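Local atomic coordinates of coat protein (Papaya mosaic virus, PDB entry 4DOX), a protein that probably encapsidates the viral genomic RNA as the all-helical subunit of a flexible filamentous plant virus capsid. Residues A60-S73 and R104-R118. Residues are numbered along the deposited sequence; the frame is centred on the assembly and turned at random.
Sequences ALELVNFCYDNGSS and RKFCRYFAPIIWNLR
Tyr-68 lies under the side chain of Arg-118, whose CG sits over one ring face, 4.1 Å from the ring centroid, in a CH-pi contact. This is helix packing in the all-helical core of the viral coat protein: helix 56-70 crosses two consecutive helices, 103-108 and 111-118, joined by a type I turn from Arg-108 to Ala-111. The crossing angles of the short segments are -107° and -70°. Bends at chi2 and chi3 fold the Arg-118 chain back across the ring, so that the centre of its guanidinium covers CD2 of Tyr-68, the two planes 52° apart. Arg-118 grips Asp-69 end-on, NH2 to OD1 at 2.7 Å on the syn lone pair and NH1 to OD2 at 2.9 Å. Arg-118 NH1 also donates to Asn-65 OD1 (2.8 Å), approaching from above the amide plane. Arg-118 NE donates to Met-122 O and Ala-125 N donates to Asp-69 OD1, tying the salt bridge to the chain that follows helix 111-118.

Earlier along helix 56-70, Val-64 packs where the two helices join, CG2 against Phe-110 CB in the turn and CG1 against Ile-114 CB. Ala-60 CB meets the edge of the Phe-106 ring, 3.7 Å from CZ, and Val-96 and Val-42 of neighbouring helices also pack on that phenylalanine. Past Gly-71, where helix 56-70 has ended, Asp-142 forms a salt bridge with Arg-104 NH2 and a hydrogen bond with Ser-72 OG. A water bridges Ser-72 O and Arg-104 N, while Arg-104 NE donates within its guanidinium plane to Ser-72 OG at 2.8 Å.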
loop_
_atom_site.group_PDB
_atom_site.type_symbol
_atom_site.label_atom_id
_atom_site.label_comp_id
_atom_site.label_asym_id
_atom_site.label_seq_id
_atom_site.Cartn_x
_atom_site.Cartn_y
_atom_site.Cartn_z
ATOM N N ALA A 60 -3.249 -4.806 9.139
ATOM C CA ALA A 60 -2.912 -3.741 8.210
ATOM C C ALA A 60 -3.921 -3.712 7.094
ATOM O O ALA A 60 -4.382 -2.637 6.707
ATOM C CB ALA A 60 -1.539 -3.935 7.637
ATOM N N LEU A 61 -4.279 -4.884 6.563
ATOM C CA LEU A 61 -5.235 -4.922 5.418
ATOM C C LEU A 61 -6.585 -4.275 5.704
ATOM O O LEU A 61 -7.314 -3.910 4.782
ATOM C CB LEU A 61 -5.498 -6.341 4.943
ATOM C CG LEU A 61 -4.796 -6.896 3.709
ATOM C CD1 LEU A 61 -4.246 -5.843 2.835
ATOM C CD2 LEU A 61 -3.714 -7.781 4.195
ATOM N N GLU A 62 -6.922 -4.171 6.984
ATOM C CA GLU A 62 -8.155 -3.522 7.374
ATOM C C GLU A 62 -8.100 -2.039 7.070
ATOM O O GLU A 62 -9.093 -1.459 6.639
ATOM C CB GLU A 62 -8.433 -3.744 8.843
ATOM C CG GLU A 62 -8.763 -5.181 9.169
ATOM C CD GLU A 62 -8.898 -5.395 10.652
ATOM O OE1 GLU A 62 -9.470 -4.525 11.340
ATOM O OE2 GLU A 62 -8.428 -6.448 11.125
ATOM N N LEU A 63 -6.926 -1.439 7.272
ATOM C CA LEU A 63 -6.729 -0.033 6.957
ATOM C C LEU A 63 -6.686 0.120 5.444
ATOM O O LEU A 63 -7.300 1.058 4.884
ATOM C CB LEU A 63 -5.458 0.511 7.607
ATOM C CG LEU A 63 -4.961 1.907 7.219
ATOM C CD1 LEU A 63 -5.926 2.982 7.613
ATOM C CD2 LEU A 63 -3.686 2.133 7.920
ATOM N N VAL A 64 -6.002 -0.818 4.787
ATOM C CA VAL A 64 -5.953 -0.830 3.317
ATOM C C VAL A 64 -7.338 -0.878 2.684
ATOM O O VAL A 64 -7.625 -0.131 1.736
ATOM C CB VAL A 64 -5.082 -1.979 2.778
ATOM C CG1 VAL A 64 -4.957 -1.864 1.285
ATOM C CG2 VAL A 64 -3.708 -1.953 3.483
ATOM N N ASN A 65 -8.195 -1.753 3.198
ATOM C CA ASN A 65 -9.556 -1.811 2.740
ATOM C C ASN A 65 -10.225 -0.461 2.882
ATOM O O ASN A 65 -10.924 -0.012 1.994
ATOM C CB ASN A 65 -10.341 -2.817 3.575
ATOM C CG ASN A 65 -11.703 -3.193 2.938
ATOM O OD1 ASN A 65 -11.783 -3.645 1.775
ATOM N ND2 ASN A 65 -12.764 -3.032 3.712
ATOM N N PHE A 66 -10.018 0.197 4.018
ATOM C CA PHE A 66 -10.730 1.436 4.291
ATOM C C PHE A 66 -10.326 2.434 3.217
ATOM O O PHE A 66 -11.177 3.156 2.694
ATOM C CB PHE A 66 -10.399 1.998 5.681
ATOM C CG PHE A 66 -10.947 3.381 5.887
ATOM C CD1 PHE A 66 -12.214 3.569 6.431
ATOM C CD2 PHE A 66 -10.226 4.502 5.462
ATOM C CE1 PHE A 66 -12.735 4.865 6.572
ATOM C CE2 PHE A 66 -10.730 5.781 5.609
ATOM C CZ PHE A 66 -11.989 5.970 6.140
ATOM N N CYS A 67 -9.027 2.445 2.880
ATOM C CA CYS A 67 -8.466 3.375 1.875
ATOM C C CYS A 67 -8.885 3.050 0.456
ATOM O O CYS A 67 -9.045 3.973 -0.375
ATOM C CB CYS A 67 -6.956 3.457 1.990
ATOM S SG CYS A 67 -6.524 4.319 3.529
ATOM N N TYR A 68 -9.107 1.754 0.198
ATOM C CA TYR A 68 -9.698 1.291 -1.058
ATOM C C TYR A 68 -11.019 2.009 -1.370
ATOM O O TYR A 68 -11.265 2.339 -2.548
ATOM C CB TYR A 68 -9.886 -0.224 -1.036
ATOM C CG TYR A 68 -10.393 -0.841 -2.323
ATOM C CD1 TYR A 68 -9.493 -1.337 -3.274
ATOM C CD2 TYR A 68 -11.763 -0.966 -2.565
ATOM C CE1 TYR A 68 -9.940 -1.944 -4.456
ATOM C CE2 TYR A 68 -12.241 -1.557 -3.727
ATOM C CZ TYR A 68 -11.340 -2.059 -4.696
ATOM O OH TYR A 68 -11.815 -2.652 -5.896
ATOM N N ASP A 69 -11.846 2.277 -0.337
ATOM C CA ASP A 69 -13.135 3.014 -0.529
ATOM C C ASP A 69 -12.943 4.536 -0.414
ATOM O O ASP A 69 -13.434 5.313 -1.238
ATOM C CB ASP A 69 -14.265 2.492 0.393
ATOM C CG ASP A 69 -14.602 0.996 0.136
ATOM O OD1 ASP A 69 -14.926 0.654 -1.035
ATOM O OD2 ASP A 69 -14.519 0.140 1.090
ATOM N N ASN A 70 -12.174 4.942 0.590
ATOM C CA ASN A 70 -12.177 6.339 1.034
ATOM C C ASN A 70 -11.003 7.226 0.590
ATOM O O ASN A 70 -11.068 8.419 0.763
ATOM C CB ASN A 70 -12.344 6.384 2.547
ATOM C CG ASN A 70 -13.668 5.747 3.013
ATOM O OD1 ASN A 70 -14.744 6.313 2.812
ATOM N ND2 ASN A 70 -13.582 4.572 3.634
ATOM N N GLY A 71 -9.953 6.659 -0.011
ATOM C CA GLY A 71 -8.761 7.443 -0.308
ATOM C C GLY A 71 -7.654 7.180 0.696
ATOM O O GLY A 71 -7.905 6.711 1.798
ATOM N N SER A 72 -6.416 7.451 0.299
ATOM C CA SER A 72 -5.223 7.151 1.113
ATOM C C SER A 72 -4.364 8.417 1.205
ATOM O O SER A 72 -3.186 8.375 1.519
ATOM C CB SER A 72 -4.429 5.972 0.502
ATOM O OG SER A 72 -3.924 6.304 -0.779
ATOM N N SER A 73 -4.998 9.541 0.934
ATOM C CA SER A 73 -4.365 10.841 0.947
ATOM C C SER A 73 -3.982 11.255 2.349
ATOM O O SER A 73 -4.557 10.781 3.321
ATOM C CB SER A 73 -5.321 11.847 0.335
ATOM O OG SER A 73 -5.064 13.089 0.898
ATOM N N ARG A 104 -0.425 6.647 1.694
ATOM C CA ARG A 104 -0.578 6.285 0.295
ATOM C C ARG A 104 0.422 5.217 -0.101
ATOM O O ARG A 104 0.052 4.252 -0.768
ATOM C CB ARG A 104 -0.449 7.517 -0.595
ATOM C CG ARG A 104 -0.186 7.235 -2.081
ATOM C CD ARG A 104 -1.371 7.120 -2.967
ATOM N NE ARG A 104 -2.536 7.904 -2.552
ATOM C CZ ARG A 104 -2.915 9.097 -3.040
ATOM N NH1 ARG A 104 -2.201 9.713 -3.951
ATOM N NH2 ARG A 104 -4.019 9.685 -2.594
ATOM N N LYS A 105 1.673 5.390 0.322
ATOM C CA LYS A 105 2.725 4.444 -0.022
ATOM C C LYS A 105 2.475 3.138 0.659
ATOM O O LYS A 105 2.710 2.098 0.052
ATOM C CB LYS A 105 4.132 4.976 0.317
ATOM C CG LYS A 105 4.641 5.879 -0.739
ATOM C CD LYS A 105 5.780 6.729 -0.248
ATOM C CE LYS A 105 6.100 7.845 -1.260
ATOM N NZ LYS A 105 7.428 8.424 -0.917
ATOM N N PHE A 106 2.022 3.176 1.912
ATOM C CA PHE A 106 1.706 1.971 2.653
ATOM C C PHE A 106 0.581 1.169 1.964
ATOM O O PHE A 106 0.665 -0.047 1.831
ATOM C CB PHE A 106 1.243 2.356 4.057
ATOM C CG PHE A 106 0.989 1.165 4.986
ATOM C CD1 PHE A 106 -0.312 0.732 5.264
ATOM C CD2 PHE A 106 2.047 0.492 5.589
ATOM C CE1 PHE A 106 -0.549 -0.355 6.111
ATOM C CE2 PHE A 106 1.806 -0.610 6.472
ATOM C CZ PHE A 106 0.503 -1.022 6.727
ATOM N N CYS A 107 -0.495 1.843 1.548
ATOM C CA CYS A 107 -1.590 1.141 0.857
ATOM C C CYS A 107 -1.088 0.554 -0.458
ATOM O O CYS A 107 -1.472 -0.552 -0.807
ATOM C CB CYS A 107 -2.803 2.055 0.641
ATOM S SG CYS A 107 -3.528 2.577 2.257
ATOM N N ARG A 108 -0.191 1.275 -1.141
ATOM C CA ARG A 108 0.299 0.881 -2.430
ATOM C C ARG A 108 1.029 -0.436 -2.296
ATOM O O ARG A 108 0.966 -1.264 -3.204
ATOM C CB ARG A 108 1.238 1.933 -2.970
ATOM C CG ARG A 108 1.454 1.793 -4.443
ATOM C CD ARG A 108 2.325 2.860 -4.965
ATOM N NE ARG A 108 1.572 4.055 -5.313
ATOM C CZ ARG A 108 1.808 5.261 -4.817
ATOM N NH1 ARG A 108 2.788 5.425 -3.944
ATOM N NH2 ARG A 108 1.053 6.290 -5.189
ATOM N N TYR A 109 1.694 -0.627 -1.147
ATOM C CA TYR A 109 2.494 -1.819 -0.865
ATOM C C TYR A 109 1.633 -3.088 -0.774
ATOM O O TYR A 109 2.169 -4.229 -0.908
ATOM C CB TYR A 109 3.298 -1.635 0.443
ATOM C CG TYR A 109 4.113 -2.857 0.839
ATOM C CD1 TYR A 109 5.209 -3.310 0.043
ATOM C CD2 TYR A 109 3.820 -3.556 2.005
ATOM C CE1 TYR A 109 5.997 -4.443 0.408
ATOM C CE2 TYR A 109 4.592 -4.702 2.388
ATOM C CZ TYR A 109 5.677 -5.137 1.575
ATOM O OH TYR A 109 6.395 -6.252 1.949
ATOM N N PHE A 110 0.327 -2.881 -0.510
ATOM C CA PHE A 110 -0.635 -3.955 -0.353
ATOM C C PHE A 110 -1.660 -3.954 -1.474
ATOM O O PHE A 110 -2.598 -4.732 -1.455
ATOM C CB PHE A 110 -1.371 -3.805 0.976
ATOM C CG PHE A 110 -0.478 -3.969 2.184
ATOM C CD1 PHE A 110 0.041 -2.852 2.844
ATOM C CD2 PHE A 110 -0.148 -5.250 2.650
ATOM C CE1 PHE A 110 0.905 -3.009 3.956
ATOM C CE2 PHE A 110 0.705 -5.410 3.779
ATOM C CZ PHE A 110 1.222 -4.286 4.439
ATOM N N ALA A 111 -1.487 -3.076 -2.455
ATOM C CA ALA A 111 -2.422 -3.003 -3.582
ATOM C C ALA A 111 -2.789 -4.404 -4.146
ATOM O O ALA A 111 -3.986 -4.689 -4.303
ATOM C CB ALA A 111 -1.936 -2.058 -4.687
ATOM N N PRO A 112 -1.784 -5.294 -4.412
ATOM C CA PRO A 112 -2.168 -6.582 -5.059
ATOM C C PRO A 112 -3.080 -7.464 -4.204
ATOM O O PRO A 112 -3.916 -8.180 -4.738
ATOM C CB PRO A 112 -0.823 -7.267 -5.333
ATOM C CG PRO A 112 0.145 -6.150 -5.366
ATOM C CD PRO A 112 -0.319 -5.160 -4.333
ATOM N N ILE A 113 -2.956 -7.373 -2.884
ATOM C CA ILE A 113 -3.773 -8.187 -2.002
ATOM C C ILE A 113 -5.229 -7.670 -2.020
ATOM O O ILE A 113 -6.180 -8.464 -2.074
ATOM C CB ILE A 113 -3.260 -8.115 -0.572
ATOM C CG1 ILE A 113 -1.748 -8.387 -0.463
ATOM C CG2 ILE A 113 -4.036 -9.039 0.295
ATOM C CD1 ILE A 113 -1.309 -9.692 -1.092
ATOM N N ILE A 114 -5.414 -6.346 -1.964
ATOM C CA ILE A 114 -6.752 -5.814 -1.872
ATOM C C ILE A 114 -7.394 -5.964 -3.242
ATOM O O ILE A 114 -8.599 -6.259 -3.341
ATOM C CB ILE A 114 -6.822 -4.367 -1.346
ATOM C CG1 ILE A 114 -8.250 -4.046 -0.886
ATOM C CG2 ILE A 114 -6.342 -3.362 -2.406
ATOM C CD1 ILE A 114 -8.775 -4.902 0.294
ATOM N N TRP A 115 -6.584 -5.844 -4.297
ATOM C CA TRP A 115 -7.051 -6.212 -5.634
ATOM C C TRP A 115 -7.695 -7.608 -5.616
ATOM O O TRP A 115 -8.830 -7.770 -6.044
ATOM C CB TRP A 115 -5.908 -6.173 -6.622
ATOM C CG TRP A 115 -6.297 -6.545 -8.020
ATOM C CD1 TRP A 115 -6.158 -7.783 -8.611
ATOM C CD2 TRP A 115 -6.829 -5.681 -9.032
ATOM N NE1 TRP A 115 -6.588 -7.740 -9.913
ATOM C CE2 TRP A 115 -7.012 -6.468 -10.201
ATOM C CE3 TRP A 115 -7.188 -4.317 -9.064
ATOM C CZ2 TRP A 115 -7.530 -5.934 -11.405
ATOM C CZ3 TRP A 115 -7.720 -3.781 -10.258
ATOM C CH2 TRP A 115 -7.870 -4.599 -11.415
ATOM N N ASN A 116 -7.000 -8.611 -5.089
ATOM C CA ASN A 116 -7.582 -9.952 -5.092
ATOM C C ASN A 116 -8.811 -10.025 -4.234
ATOM O O ASN A 116 -9.714 -10.807 -4.497
ATOM C CB ASN A 116 -6.580 -11.000 -4.604
ATOM C CG ASN A 116 -5.710 -11.542 -5.717
ATOM O OD1 ASN A 116 -5.380 -10.821 -6.689
ATOM N ND2 ASN A 116 -5.322 -12.812 -5.587
ATOM N N LEU A 117 -8.849 -9.200 -3.198
ATOM C CA LEU A 117 -9.957 -9.261 -2.261
ATOM C C LEU A 117 -11.254 -8.607 -2.750
ATOM O O LEU A 117 -12.344 -9.085 -2.427
ATOM C CB LEU A 117 -9.534 -8.690 -0.915
ATOM C CG LEU A 117 -8.626 -9.679 -0.198
ATOM C CD1 LEU A 117 -7.921 -8.975 0.932
ATOM C CD2 LEU A 117 -9.460 -10.820 0.306
ATOM N N ARG A 118 -11.137 -7.540 -3.540
ATOM C CA ARG A 118 -12.292 -6.748 -3.909
ATOM C C ARG A 118 -12.639 -6.800 -5.399
ATOM O O ARG A 118 -13.822 -6.669 -5.742
ATOM C CB ARG A 118 -12.087 -5.303 -3.475
ATOM C CG ARG A 118 -11.729 -5.121 -1.991
ATOM C CD ARG A 118 -12.935 -4.940 -1.148
ATOM N NE ARG A 118 -13.849 -3.933 -1.707
ATOM C CZ ARG A 118 -14.169 -2.780 -1.116
ATOM N NH1 ARG A 118 -13.655 -2.452 0.076
ATOM N NH2 ARG A 118 -15.017 -1.945 -1.728
HETATM O O HOH W 1 -0.698 9.435 1.980
#